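Local coordinates for mannosylglycerate hydrolase MGH1-like glycoside hydrolase domain-containing protein (Thermus thermophilus HB8, PDB 4WVA), which hydrolyses mannosylglycerate, a solute made by thermophiles under osmotic stress, into mannose and glycerate, and probably also cleaves glucosylglycerate, at residues Y61-D66 with L135-R140; G100-P105 with R140-A145; Y113-D118 with A252-E257; N357-V362 with A380-L385; Y394-P397 with G402-G405. One frame throughout, in Å; residues are numbered along the deposited sequence.

Contact 1. Residues Y61-D66 with L135-R140; sequences YGQGPD and LLAFHR
In the (alpha/alpha)6 barrel, Gln-63, the residue that leaves helix 48-62, reaches across to Ala-137 and Phe-138 on helix 121-146. Its CG stands anti to the backbone N (chi1 -170°) and the chain beyond stays extended, which carries the amide straight to the side of the helix. There Gln-63 NE2 packs, without a hydrogen bond, 3.6 Å from Phe-138 N, and it lies 3.9 Å from both Ala-137 CB and Phe-138 CB. The bonds that hold the amide nitrogen come from just outside the two segments: NE2 is hydrogen-bonded to Lys-134 O, in the preceding turn of the same helix, and to Gly-67 O, so one group ties the helix to the loop that follows Gln-63. The Phe-138 ring stands nearly at right angles to the amide (82°) and leads off toward Thr-102 and Pro-105.

Farther along, the two backbones meet through a water. Asp-66 O and Ala-137 O are 4.3 Å apart, and water 1 donates to both, at 2.9 Å from Asp-66 O and 2.8 Å from Ala-137 O. The Gln-63 amide and a water bridge together fasten the loop that follows helix 48-62 to a neighbouring long helix of the (alpha/alpha)6 barrel.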
# COMPACT_ATOMS: atom_id res chain seq x y z
N TYR A 61 5.33 -36.80 1.27
CA TYR A 61 5.56 -37.56 2.51
C TYR A 61 5.30 -36.79 3.80
O TYR A 61 5.20 -37.40 4.87
CB TYR A 61 6.97 -38.14 2.51
CG TYR A 61 7.14 -39.10 1.38
CD1 TYR A 61 6.64 -40.39 1.46
CD2 TYR A 61 7.77 -38.71 0.20
CE1 TYR A 61 6.76 -41.28 0.41
CE2 TYR A 61 7.90 -39.58 -0.87
CZ TYR A 61 7.40 -40.87 -0.75
OH TYR A 61 7.52 -41.75 -1.80
N GLY A 62 5.18 -35.47 3.71
CA GLY A 62 4.98 -34.64 4.90
C GLY A 62 3.56 -34.15 5.12
O GLY A 62 3.10 -34.10 6.26
N GLN A 63 2.84 -33.78 4.07
CA GLN A 63 1.60 -33.04 4.28
C GLN A 63 0.52 -33.93 4.86
O GLN A 63 0.24 -35.00 4.34
CB GLN A 63 1.10 -32.38 3.00
CG GLN A 63 -0.05 -31.41 3.22
CD GLN A 63 -0.35 -30.61 1.98
OE1 GLN A 63 -0.29 -31.12 0.86
NE2 GLN A 63 -0.69 -29.34 2.18
N GLY A 64 -0.06 -33.46 5.96
CA GLY A 64 -1.14 -34.16 6.66
C GLY A 64 -2.47 -33.99 5.97
O GLY A 64 -2.64 -33.18 5.03
N PRO A 65 -3.46 -34.77 6.41
CA PRO A 65 -4.75 -34.76 5.75
C PRO A 65 -5.51 -33.44 5.84
O PRO A 65 -6.35 -33.17 4.99
CB PRO A 65 -5.53 -35.87 6.47
CG PRO A 65 -4.79 -36.15 7.72
CD PRO A 65 -3.36 -35.79 7.47
N ASP A 66 -5.21 -32.63 6.84
CA ASP A 66 -5.85 -31.32 6.98
C ASP A 66 -5.07 -30.19 6.29
O ASP A 66 -5.44 -29.04 6.42
CB ASP A 66 -6.06 -30.99 8.46
CG ASP A 66 -4.75 -30.94 9.26
OD1 ASP A 66 -3.66 -31.24 8.70
OD2 ASP A 66 -4.83 -30.61 10.46
N LEU A 135 0.06 -26.50 -1.79
CA LEU A 135 0.43 -25.22 -1.20
C LEU A 135 -0.80 -24.49 -0.64
O LEU A 135 -0.80 -23.98 0.48
CB LEU A 135 1.08 -24.32 -2.26
CG LEU A 135 2.50 -24.69 -2.68
CD1 LEU A 135 2.87 -24.05 -4.00
CD2 LEU A 135 3.46 -24.22 -1.59
N LEU A 136 -1.85 -24.44 -1.45
CA LEU A 136 -3.07 -23.74 -1.06
C LEU A 136 -3.65 -24.36 0.22
O LEU A 136 -4.10 -23.65 1.11
CB LEU A 136 -4.07 -23.80 -2.21
CG LEU A 136 -5.37 -23.03 -2.06
CD1 LEU A 136 -5.12 -21.54 -2.04
CD2 LEU A 136 -6.31 -23.41 -3.20
N ALA A 137 -3.62 -25.69 0.30
CA ALA A 137 -4.14 -26.39 1.48
C ALA A 137 -3.31 -26.11 2.72
O ALA A 137 -3.84 -26.02 3.83
CB ALA A 137 -4.23 -27.89 1.21
N PHE A 138 -1.99 -25.96 2.55
CA PHE A 138 -1.12 -25.61 3.64
C PHE A 138 -1.42 -24.18 4.15
O PHE A 138 -1.56 -23.95 5.35
CB PHE A 138 0.36 -25.77 3.21
CG PHE A 138 1.38 -25.32 4.23
CD1 PHE A 138 1.17 -25.45 5.60
CD2 PHE A 138 2.59 -24.79 3.80
CE1 PHE A 138 2.11 -25.05 6.52
CE2 PHE A 138 3.55 -24.40 4.71
CZ PHE A 138 3.32 -24.52 6.07
N HIS A 139 -1.52 -23.23 3.22
CA HIS A 139 -1.82 -21.86 3.61
C HIS A 139 -3.20 -21.82 4.29
O HIS A 139 -3.38 -21.17 5.32
CB HIS A 139 -1.79 -20.94 2.40
CG HIS A 139 -0.41 -20.56 1.95
ND1 HIS A 139 0.64 -21.46 1.78
CD2 HIS A 139 0.08 -19.35 1.60
CE1 HIS A 139 1.71 -20.80 1.36
NE2 HIS A 139 1.39 -19.53 1.21
N ARG A 140 -4.16 -22.54 3.74
CA ARG A 140 -5.49 -22.59 4.35
C ARG A 140 -5.45 -23.12 5.78
O ARG A 140 -6.12 -22.58 6.66
CB ARG A 140 -6.42 -23.42 3.49
CG ARG A 140 -7.84 -23.43 4.00
CD ARG A 140 -8.69 -24.29 3.10
NE ARG A 140 -8.75 -23.75 1.74
CZ ARG A 140 -8.37 -24.38 0.64
NH1 ARG A 140 -7.87 -25.62 0.68
NH2 ARG A 140 -8.53 -23.77 -0.53
O HOH W 1 -6.29 -27.07 4.53

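Contact 2. Residues G100-P105 with R140-A145; sequences GITQPP and RWLYHA
Trp-141 O receives the backbone hydrogen bond of Ala-145 N at 2.8 Å, an ordinary helical bond in helix 121-146 of the (alpha/alpha)6 barrel. This turn sets Trp-141 and Leu-142 against the loop 100-105, which probably contributes Gln-103 to the substrate site. Across the contact itself the touching is wholly apolar, and all four residues that carry it are buried.

Thr-102 divides its two branches by chemistry. OG1 lies opposite the backbone N (chi1 -166°) and is hydrogen-bonded to Leu-69 O, and this leaves the methyl CG2 to meet the helix. CG2 comes to the edge of the indole, near its plane, 4.1 Å from Trp-141 CZ3. The same methyl is 4.1 Å from Leu-142 CD2, and so sits against both residues. Leu-142 uses its other branch on the proline: its CD1 is 4.0 Å from Pro-105 CG, and CB of that ring is hardly farther away.

Gln-103, between Thr-102 and the prolines, points away from the helix, and its OE1 is hydrogen-bonded to Trp-34 N, on the side of the substrate-binding residues. Thr-102 and Pro-105 thus face the helix while Gln-103 turns toward Trp-34. Back on the helix, one face of the Trp-141 indole is covered by its own neighbour one turn on, with Ala-145 CB 3.6 Å above the ring plane toward the rim.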
# COMPACT_ATOMS: atom_id res chain seq x y z
N GLY A 100 4.70 -32.52 14.63
CA GLY A 100 3.34 -32.04 14.80
C GLY A 100 3.26 -30.53 14.90
O GLY A 100 2.26 -29.99 15.41
N ILE A 101 4.29 -29.85 14.40
CA ILE A 101 4.34 -28.39 14.31
C ILE A 101 4.85 -28.02 12.92
O ILE A 101 5.28 -28.88 12.17
CB ILE A 101 5.25 -27.77 15.38
CG1 ILE A 101 6.68 -28.34 15.29
CG2 ILE A 101 4.67 -27.97 16.78
CD1 ILE A 101 7.71 -27.64 16.15
N THR A 102 4.79 -26.73 12.58
CA THR A 102 5.16 -26.27 11.24
C THR A 102 6.42 -25.39 11.26
O THR A 102 7.17 -25.39 12.24
CB THR A 102 3.94 -25.60 10.56
OG1 THR A 102 4.18 -25.44 9.15
CG2 THR A 102 3.55 -24.28 11.20
N GLN A 103 6.68 -24.69 10.15
CA GLN A 103 7.88 -23.84 10.04
C GLN A 103 7.57 -22.74 9.03
O GLN A 103 6.55 -22.79 8.37
CB GLN A 103 9.11 -24.64 9.59
CG GLN A 103 10.18 -24.77 10.66
CD GLN A 103 11.48 -25.39 10.14
OE1 GLN A 103 11.57 -25.85 8.99
NE2 GLN A 103 12.49 -25.39 10.98
N PRO A 104 8.47 -21.74 8.89
CA PRO A 104 8.09 -20.63 8.03
C PRO A 104 7.82 -21.05 6.58
O PRO A 104 8.64 -21.76 5.97
CB PRO A 104 9.31 -19.69 8.12
CG PRO A 104 9.89 -20.01 9.46
CD PRO A 104 9.75 -21.49 9.57
N PRO A 105 6.68 -20.61 6.02
CA PRO A 105 6.17 -21.16 4.77
C PRO A 105 6.80 -20.48 3.55
O PRO A 105 6.11 -19.83 2.79
CB PRO A 105 4.68 -20.92 4.87
CG PRO A 105 4.55 -19.69 5.70
CD PRO A 105 5.65 -19.79 6.71
N ARG A 140 -4.16 -22.54 3.74
CA ARG A 140 -5.49 -22.59 4.35
C ARG A 140 -5.45 -23.12 5.78
O ARG A 140 -6.12 -22.58 6.66
CB ARG A 140 -6.42 -23.42 3.49
CG ARG A 140 -7.84 -23.43 4.00
CD ARG A 140 -8.69 -24.29 3.10
NE ARG A 140 -8.75 -23.75 1.74
CZ ARG A 140 -8.37 -24.38 0.64
NH1 ARG A 140 -7.87 -25.62 0.68
NH2 ARG A 140 -8.53 -23.77 -0.53
N TRP A 141 -4.68 -24.20 6.01
CA TRP A 141 -4.49 -24.74 7.34
C TRP A 141 -3.91 -23.70 8.29
O TRP A 141 -4.34 -23.58 9.44
CB TRP A 141 -3.59 -26.01 7.29
CG TRP A 141 -3.37 -26.55 8.64
CD1 TRP A 141 -4.18 -27.42 9.30
CD2 TRP A 141 -2.31 -26.21 9.54
NE1 TRP A 141 -3.70 -27.65 10.56
CE2 TRP A 141 -2.55 -26.92 10.74
CE3 TRP A 141 -1.19 -25.38 9.46
CZ2 TRP A 141 -1.71 -26.84 11.83
CZ3 TRP A 141 -0.36 -25.29 10.56
CH2 TRP A 141 -0.62 -26.01 11.72
N LEU A 142 -2.91 -22.95 7.84
CA LEU A 142 -2.31 -21.95 8.68
C LEU A 142 -3.36 -20.97 9.23
O LEU A 142 -3.39 -20.74 10.42
CB LEU A 142 -1.19 -21.19 7.94
CG LEU A 142 0.11 -21.95 7.68
CD1 LEU A 142 0.97 -21.16 6.71
CD2 LEU A 142 0.88 -22.20 8.97
N TYR A 143 -4.21 -20.42 8.37
CA TYR A 143 -5.23 -19.48 8.85
C TYR A 143 -6.31 -20.16 9.68
O TYR A 143 -6.72 -19.63 10.71
CB TYR A 143 -5.84 -18.70 7.69
CG TYR A 143 -4.81 -17.81 7.06
CD1 TYR A 143 -4.36 -16.69 7.73
CD2 TYR A 143 -4.23 -18.13 5.85
CE1 TYR A 143 -3.39 -15.89 7.18
CE2 TYR A 143 -3.24 -17.35 5.30
CZ TYR A 143 -2.83 -16.22 5.95
OH TYR A 143 -1.84 -15.41 5.45
N HIS A 144 -6.74 -21.34 9.27
CA HIS A 144 -7.79 -22.05 10.02
C HIS A 144 -7.32 -22.43 11.43
O HIS A 144 -8.06 -22.26 12.40
CB HIS A 144 -8.25 -23.31 9.27
CG HIS A 144 -9.36 -24.06 9.95
ND1 HIS A 144 -9.17 -25.27 10.58
CD2 HIS A 144 -10.68 -23.78 10.08
CE1 HIS A 144 -10.31 -25.70 11.08
NE2 HIS A 144 -11.25 -24.81 10.79
N ALA A 145 -6.10 -22.95 11.53
CA ALA A 145 -5.60 -23.42 12.81
C ALA A 145 -4.98 -22.30 13.66
O ALA A 145 -5.03 -22.33 14.89
CB ALA A 145 -4.59 -24.53 12.59

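Contact 3. Residues Y113-D118 with A252-E257; sequences YLYEKD and AVLLQE
The Tyr-115 ring fills the tight part of this contact, set against Leu-254 and Leu-255 where helices 107-117 and 235-254 both come to their ends. With CG anti to the backbone N (chi1 175°), the ring projects toward the other helix. Leu-254 CD1 meets it at the edge, near its plane, 4.1 Å from Tyr-115 CE2. Leu-255 comes alongside the phenol end from the opposite direction, its CD2 4.0 Å from Tyr-115 CZ and 3.9 Å from Tyr-115 OH. The hydroxyl is hydrogen-bonded to Gly-292 O of the second subunit. Cutting this side chain back to an alanine would probably open a gap beside the two leucines and leave that carbonyl of the neighbouring subunit without its partner.

The looser side belongs to partly exposed groups. Glu-116 only brushes the apolar patch, with OE2 3.9 Å from Leu-254 CD1, while its charge is paired in a salt bridge with Arg-112. Gln-256 turns from the contact and closes its own helix instead: NE2 donates to Val-253 O at 3.0 Å, nearly straight (170°) and in the carbonyl plane, and Gln-256 N donates to the same oxygen. Glu-257 N reaches back to Ala-252 O at 2.8 Å, which with the positive phi of Gln-256 makes a Schellman motif. Paired helix ends of an (alpha/alpha)6 barrel are packed here at a subunit interface.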
# COMPACT_ATOMS: atom_id res chain seq x y z
N TYR A 113 9.40 -19.43 -8.29
CA TYR A 113 10.68 -19.30 -8.98
C TYR A 113 10.97 -20.51 -9.87
O TYR A 113 11.33 -20.37 -11.05
CB TYR A 113 11.84 -19.10 -8.01
CG TYR A 113 13.12 -18.89 -8.75
CD1 TYR A 113 13.45 -17.63 -9.24
CD2 TYR A 113 13.97 -19.96 -9.04
CE1 TYR A 113 14.60 -17.44 -9.95
CE2 TYR A 113 15.11 -19.77 -9.77
CZ TYR A 113 15.42 -18.51 -10.21
OH TYR A 113 16.58 -18.32 -10.93
N LEU A 114 10.83 -21.71 -9.31
CA LEU A 114 11.02 -22.93 -10.13
C LEU A 114 10.08 -22.94 -11.33
O LEU A 114 10.48 -23.28 -12.45
CB LEU A 114 10.83 -24.20 -9.31
CG LEU A 114 11.77 -24.38 -8.11
CD1 LEU A 114 11.44 -25.69 -7.43
CD2 LEU A 114 13.25 -24.30 -8.49
N TYR A 115 8.83 -22.55 -11.09
CA TYR A 115 7.83 -22.55 -12.15
C TYR A 115 8.19 -21.59 -13.29
O TYR A 115 8.12 -21.94 -14.47
CB TYR A 115 6.42 -22.25 -11.62
CG TYR A 115 5.43 -22.14 -12.75
CD1 TYR A 115 5.13 -23.25 -13.53
CD2 TYR A 115 4.85 -20.93 -13.10
CE1 TYR A 115 4.24 -23.17 -14.58
CE2 TYR A 115 3.97 -20.83 -14.16
CZ TYR A 115 3.66 -21.96 -14.90
OH TYR A 115 2.78 -21.91 -15.97
N GLU A 116 8.61 -20.38 -12.93
CA GLU A 116 8.84 -19.34 -13.94
C GLU A 116 10.16 -19.55 -14.69
O GLU A 116 10.27 -19.15 -15.86
CB GLU A 116 8.83 -17.95 -13.29
CG GLU A 116 7.45 -17.51 -12.81
CD GLU A 116 7.43 -16.12 -12.23
OE1 GLU A 116 8.52 -15.54 -12.07
OE2 GLU A 116 6.35 -15.60 -11.92
N LYS A 117 11.13 -20.17 -14.03
CA LYS A 117 12.50 -20.23 -14.59
C LYS A 117 12.96 -21.59 -15.12
O LYS A 117 14.03 -21.67 -15.75
CB LYS A 117 13.53 -19.74 -13.58
CG LYS A 117 13.36 -18.30 -13.13
CD LYS A 117 13.43 -17.33 -14.28
CE LYS A 117 13.29 -15.90 -13.79
NZ LYS A 117 13.74 -14.99 -14.87
N ASP A 118 12.21 -22.65 -14.85
CA ASP A 118 12.59 -23.96 -15.36
C ASP A 118 12.65 -23.87 -16.89
O ASP A 118 11.71 -23.41 -17.50
CB ASP A 118 11.54 -24.99 -14.93
CG ASP A 118 11.93 -26.42 -15.27
OD1 ASP A 118 12.80 -26.66 -16.15
OD2 ASP A 118 11.33 -27.32 -14.62
N ALA A 252 -1.37 -18.86 -8.97
CA ALA A 252 -2.79 -19.07 -9.23
C ALA A 252 -3.22 -18.41 -10.54
O ALA A 252 -3.90 -19.03 -11.37
CB ALA A 252 -3.64 -18.54 -8.09
N VAL A 253 -2.83 -17.16 -10.73
CA VAL A 253 -3.25 -16.44 -11.94
C VAL A 253 -2.62 -17.09 -13.17
O VAL A 253 -3.31 -17.30 -14.18
CB VAL A 253 -2.93 -14.93 -11.89
CG1 VAL A 253 -3.32 -14.27 -13.20
CG2 VAL A 253 -3.69 -14.26 -10.75
N LEU A 254 -1.32 -17.38 -13.10
CA LEU A 254 -0.61 -18.00 -14.23
C LEU A 254 -1.18 -19.36 -14.62
O LEU A 254 -1.25 -19.69 -15.81
CB LEU A 254 0.88 -18.08 -13.95
CG LEU A 254 1.61 -16.73 -13.92
CD1 LEU A 254 2.99 -16.89 -13.36
CD2 LEU A 254 1.69 -16.12 -15.32
N LEU A 255 -1.60 -20.12 -13.62
CA LEU A 255 -2.20 -21.46 -13.81
C LEU A 255 -3.71 -21.41 -14.07
O LEU A 255 -4.36 -22.45 -14.28
CB LEU A 255 -1.92 -22.34 -12.60
CG LEU A 255 -0.47 -22.70 -12.28
CD1 LEU A 255 -0.44 -23.53 -11.01
CD2 LEU A 255 0.22 -23.41 -13.43
N GLN A 256 -4.29 -20.22 -14.04
CA GLN A 256 -5.72 -20.01 -14.25
C GLN A 256 -6.57 -20.74 -13.22
O GLN A 256 -7.52 -21.45 -13.56
CB GLN A 256 -6.11 -20.29 -15.72
CG GLN A 256 -5.49 -19.28 -16.69
CD GLN A 256 -6.22 -17.95 -16.67
OE1 GLN A 256 -7.20 -17.75 -17.41
NE2 GLN A 256 -5.76 -17.03 -15.82
N GLU A 257 -6.21 -20.53 -11.95
CA GLU A 257 -7.01 -20.92 -10.80
C GLU A 257 -7.57 -19.65 -10.13
O GLU A 257 -7.04 -18.56 -10.34
CB GLU A 257 -6.15 -21.70 -9.81
CG GLU A 257 -5.61 -23.00 -10.37
CD GLU A 257 -6.70 -24.04 -10.56
OE1 GLU A 257 -7.82 -23.82 -10.06
OE2 GLU A 257 -6.45 -25.06 -11.23

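Contact 4. Residues N357-V362 with A380-L385; sequences NVNWMV and ADALAL
Van der Waals packing between Asn-359 and Ala-382 makes up nearly all of this contact. Asn-359 stands on helix 356-368 and Ala-382 on helix 372-389, and each points its CB at the other helix. The two CA atoms are 6.8 Å apart, close for helices, because one partner is no bulkier than a methyl. Asn-359 CB lies 4.3 Å from Ala-382 CB, and the amide carbon CG of Asn-359 is 4.5 Å from the same methyl. Asp-381 borders the pair but barely touches it.

No hydrogen bond links the two segments. Polar bonding runs inside each helix, for example Met-361 N to Asn-357 O at 3.0 Å and Ala-384 N to Ala-380 O at 2.9 Å.

Charge is dealt with beside the contact rather than across it. Asp-381 forms salt bridges to Arg-377, a turn earlier in its own helix, and to Arg-331, and it also accepts a hydrogen bond from Leu-333 N, so the charge of this buried carboxylate is probably well balanced.

Aromatic packing closes the other flank, where Trp-360 meets Trp-418 edge-to-face and Ala-382 rests on that same Trp-418. The result is a helical hairpin, two successive helices joined by a short connection, as expected of the (alpha/alpha)6 barrel.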
# COMPACT_ATOMS: atom_id res chain seq x y z
N ASN A 357 20.82 -17.92 5.11
CA ASN A 357 19.47 -17.78 4.58
C ASN A 357 18.83 -16.41 4.89
O ASN A 357 18.12 -15.83 4.04
CB ASN A 357 18.56 -18.92 5.05
CG ASN A 357 18.24 -18.86 6.53
OD1 ASN A 357 19.10 -18.56 7.35
ND2 ASN A 357 17.00 -19.16 6.88
N VAL A 358 19.07 -15.90 6.09
CA VAL A 358 18.56 -14.59 6.49
C VAL A 358 19.33 -13.48 5.77
O VAL A 358 18.71 -12.50 5.30
CB VAL A 358 18.55 -14.42 8.03
CG1 VAL A 358 18.09 -13.02 8.41
CG2 VAL A 358 17.64 -15.48 8.65
N ASN A 359 20.65 -13.60 5.64
CA ASN A 359 21.38 -12.62 4.82
C ASN A 359 20.77 -12.53 3.43
O ASN A 359 20.61 -11.44 2.86
CB ASN A 359 22.87 -12.99 4.65
CG ASN A 359 23.78 -12.39 5.71
OD1 ASN A 359 24.92 -11.92 5.41
ND2 ASN A 359 23.33 -12.38 6.91
N TRP A 360 20.47 -13.70 2.85
CA TRP A 360 19.89 -13.77 1.51
C TRP A 360 18.49 -13.11 1.44
O TRP A 360 18.26 -12.24 0.57
CB TRP A 360 19.88 -15.21 1.00
CG TRP A 360 19.24 -15.30 -0.35
CD1 TRP A 360 19.78 -14.91 -1.55
CD2 TRP A 360 17.92 -15.76 -0.63
NE1 TRP A 360 18.87 -15.12 -2.56
CE2 TRP A 360 17.72 -15.63 -2.02
CE3 TRP A 360 16.88 -16.28 0.16
CZ2 TRP A 360 16.53 -15.99 -2.64
CZ3 TRP A 360 15.70 -16.65 -0.46
CH2 TRP A 360 15.53 -16.50 -1.85
N MET A 361 17.58 -13.47 2.35
CA MET A 361 16.23 -12.88 2.29
C MET A 361 16.27 -11.38 2.52
O MET A 361 15.55 -10.62 1.87
CB MET A 361 15.29 -13.51 3.30
CG MET A 361 14.90 -14.93 2.96
SD MET A 361 13.74 -15.68 4.12
CE MET A 361 14.80 -16.03 5.51
N VAL A 362 17.10 -10.94 3.45
CA VAL A 362 17.20 -9.51 3.77
C VAL A 362 17.88 -8.72 2.65
O VAL A 362 17.47 -7.62 2.34
CB VAL A 362 17.86 -9.29 5.15
CG1 VAL A 362 18.04 -7.81 5.44
CG2 VAL A 362 17.01 -9.94 6.21
N ALA A 380 28.25 -9.97 -0.04
CA ALA A 380 29.70 -10.07 0.10
C ALA A 380 30.09 -10.72 1.44
O ALA A 380 30.96 -11.58 1.49
CB ALA A 380 30.32 -8.69 -0.03
N ASP A 381 29.45 -10.30 2.53
CA ASP A 381 29.75 -10.91 3.82
C ASP A 381 29.40 -12.40 3.85
O ASP A 381 30.19 -13.22 4.32
CB ASP A 381 29.04 -10.16 4.95
CG ASP A 381 29.72 -8.84 5.29
OD1 ASP A 381 30.78 -8.53 4.69
OD2 ASP A 381 29.18 -8.10 6.15
N ALA A 382 28.22 -12.76 3.35
CA ALA A 382 27.85 -14.18 3.28
C ALA A 382 28.87 -15.01 2.50
O ALA A 382 29.30 -16.07 2.97
CB ALA A 382 26.47 -14.33 2.67
N LEU A 383 29.26 -14.52 1.34
CA LEU A 383 30.20 -15.26 0.49
C LEU A 383 31.61 -15.33 1.10
O LEU A 383 32.25 -16.38 1.05
CB LEU A 383 30.23 -14.69 -0.93
CG LEU A 383 28.90 -14.78 -1.69
CD1 LEU A 383 29.10 -14.32 -3.11
CD2 LEU A 383 28.29 -16.18 -1.69
N ALA A 384 32.06 -14.23 1.71
CA ALA A 384 33.35 -14.20 2.42
C ALA A 384 33.40 -15.23 3.55
O ALA A 384 34.39 -15.96 3.72
CB ALA A 384 33.63 -12.81 2.96
N LEU A 385 32.32 -15.30 4.32
CA LEU A 385 32.24 -16.26 5.43
C LEU A 385 32.38 -17.70 4.92
O LEU A 385 33.11 -18.52 5.49
CB LEU A 385 30.91 -16.07 6.15
CG LEU A 385 30.81 -14.81 7.02
CD1 LEU A 385 29.37 -14.60 7.50
CD2 LEU A 385 31.75 -14.92 8.21

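Contact 5. Residues Y394-P397 with G402-G405; sequences YYDP and GRGG
Tyr-394 O takes the backbone hydrogen bond of Arg-403 N at 2.9 Å, with the N-H bent to 138°. The return bond of this antiparallel hydrogen-bonded pair, Tyr-394 N to Arg-403 O, is weak at 3.3 Å. Tyr-395 and Gly-402 form the adjoining non-hydrogen-bonded pair, where Tyr-395 CD2 lies 3.8 Å from Gly-402 CA. The Tyr-395 hydroxyl is hydrogen-bonded to Gly-390 O and Arg-392 N, and Gly-402 N to Glu-389 OE1.

The Tyr-394 ring folds back over the partner strand (chi1 37°), its CG lodged between backbone N and C. One face covers the Arg-403 to Gly-404 peptide, and Tyr-394 CE2 is 3.5 Å from Arg-403 CB. Tyr-394 OH is hydrogen-bonded to Glu-197 O, whose carboxylate takes Gly-404 N. A leucine in place of the tyrosine would probably leave Glu-197 O without that mate and uncover the peptide beneath the ring.

Asp-396 and Arg-403 stop short of a salt bridge and share water 2: it donates to Asp-396 OD2 at 2.7 Å and accepts from Arg-403 NH2 at 2.6 Å, lying in the guanidinium plane. Arg-403 NH1 donates to Gly-402 O at 3.3 Å, the oxygen tilted out of that plane, and Asp-396 OD1 accepts from Leu-398 N and Thr-399 N.

Gly-405 N is hydrogen-bonded to Glu-393 OE1, the probable proton acceptor. A two-stranded beta hairpin thus borders the active site of this GH63 hydrolase.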
# COMPACT_ATOMS: atom_id res chain seq x y z
N TYR A 394 26.05 -21.37 10.93
CA TYR A 394 26.08 -19.94 11.26
C TYR A 394 27.51 -19.55 11.57
O TYR A 394 28.40 -20.42 11.61
CB TYR A 394 25.13 -19.59 12.42
CG TYR A 394 25.05 -20.63 13.51
CD1 TYR A 394 24.24 -21.74 13.36
CD2 TYR A 394 25.78 -20.50 14.68
CE1 TYR A 394 24.19 -22.72 14.32
CE2 TYR A 394 25.71 -21.47 15.66
CZ TYR A 394 24.91 -22.58 15.47
OH TYR A 394 24.80 -23.59 16.42
N TYR A 395 27.72 -18.26 11.73
CA TYR A 395 29.06 -17.70 11.83
C TYR A 395 29.10 -16.63 12.90
O TYR A 395 28.16 -15.86 13.05
CB TYR A 395 29.52 -17.10 10.50
CG TYR A 395 29.49 -18.09 9.36
CD1 TYR A 395 28.30 -18.34 8.67
CD2 TYR A 395 30.62 -18.81 8.99
CE1 TYR A 395 28.25 -19.25 7.63
CE2 TYR A 395 30.57 -19.73 7.96
CZ TYR A 395 29.38 -19.95 7.29
OH TYR A 395 29.31 -20.86 6.26
N ASP A 396 30.20 -16.59 13.64
CA ASP A 396 30.43 -15.53 14.62
C ASP A 396 30.53 -14.20 13.87
O ASP A 396 31.31 -14.07 12.93
CB ASP A 396 31.72 -15.85 15.41
CG ASP A 396 32.02 -14.85 16.51
OD1 ASP A 396 32.04 -13.64 16.25
OD2 ASP A 396 32.25 -15.29 17.65
N PRO A 397 29.70 -13.20 14.25
CA PRO A 397 29.72 -11.95 13.47
C PRO A 397 30.94 -11.07 13.74
O PRO A 397 31.21 -10.15 12.97
CB PRO A 397 28.45 -11.22 13.92
CG PRO A 397 28.03 -11.86 15.16
CD PRO A 397 28.70 -13.18 15.33
N GLY A 402 33.28 -20.20 11.81
CA GLY A 402 32.15 -21.12 11.59
C GLY A 402 31.68 -21.76 12.89
O GLY A 402 32.46 -22.05 13.80
N ARG A 403 30.37 -21.98 12.96
CA ARG A 403 29.72 -22.51 14.13
C ARG A 403 28.57 -23.41 13.72
O ARG A 403 28.12 -23.37 12.57
CB ARG A 403 29.16 -21.36 14.98
CG ARG A 403 30.18 -20.35 15.47
CD ARG A 403 30.98 -20.96 16.60
NE ARG A 403 31.88 -20.03 17.28
CZ ARG A 403 33.22 -20.11 17.28
NH1 ARG A 403 33.86 -21.07 16.62
NH2 ARG A 403 33.91 -19.20 17.95
N GLY A 404 28.07 -24.20 14.67
CA GLY A 404 26.97 -25.12 14.41
C GLY A 404 27.29 -26.26 13.46
O GLY A 404 28.43 -26.74 13.40
N GLY A 405 26.28 -26.71 12.73
CA GLY A 405 26.43 -27.81 11.78
C GLY A 405 27.55 -27.61 10.77
O GLY A 405 27.78 -26.50 10.28
O HOH W 2 31.84 -17.75 18.71

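Contacts 1 and 2 share helix 121-146 and touch, Phe-138 packing on Thr-102 and Pro-105, yet they differ: contact 1 is partly open and relies on an amide and a water, whereas contact 2 is buried and apolar. Contact 3, about 23 Å from contact 2 between centres, lies farther from the middle of the chain; it is buried too, but with the help of a second subunit. Contacts 4 and 5 lie across the chain's centre from contacts 1 and 2, and meet where Leu-385 O packs on Tyr-395. Contact 4 is a sparse helix pair without cross-bonds; contact 5, the sole strand pairing, is bonded through its backbone and adjoins the probable proton acceptor Glu-393.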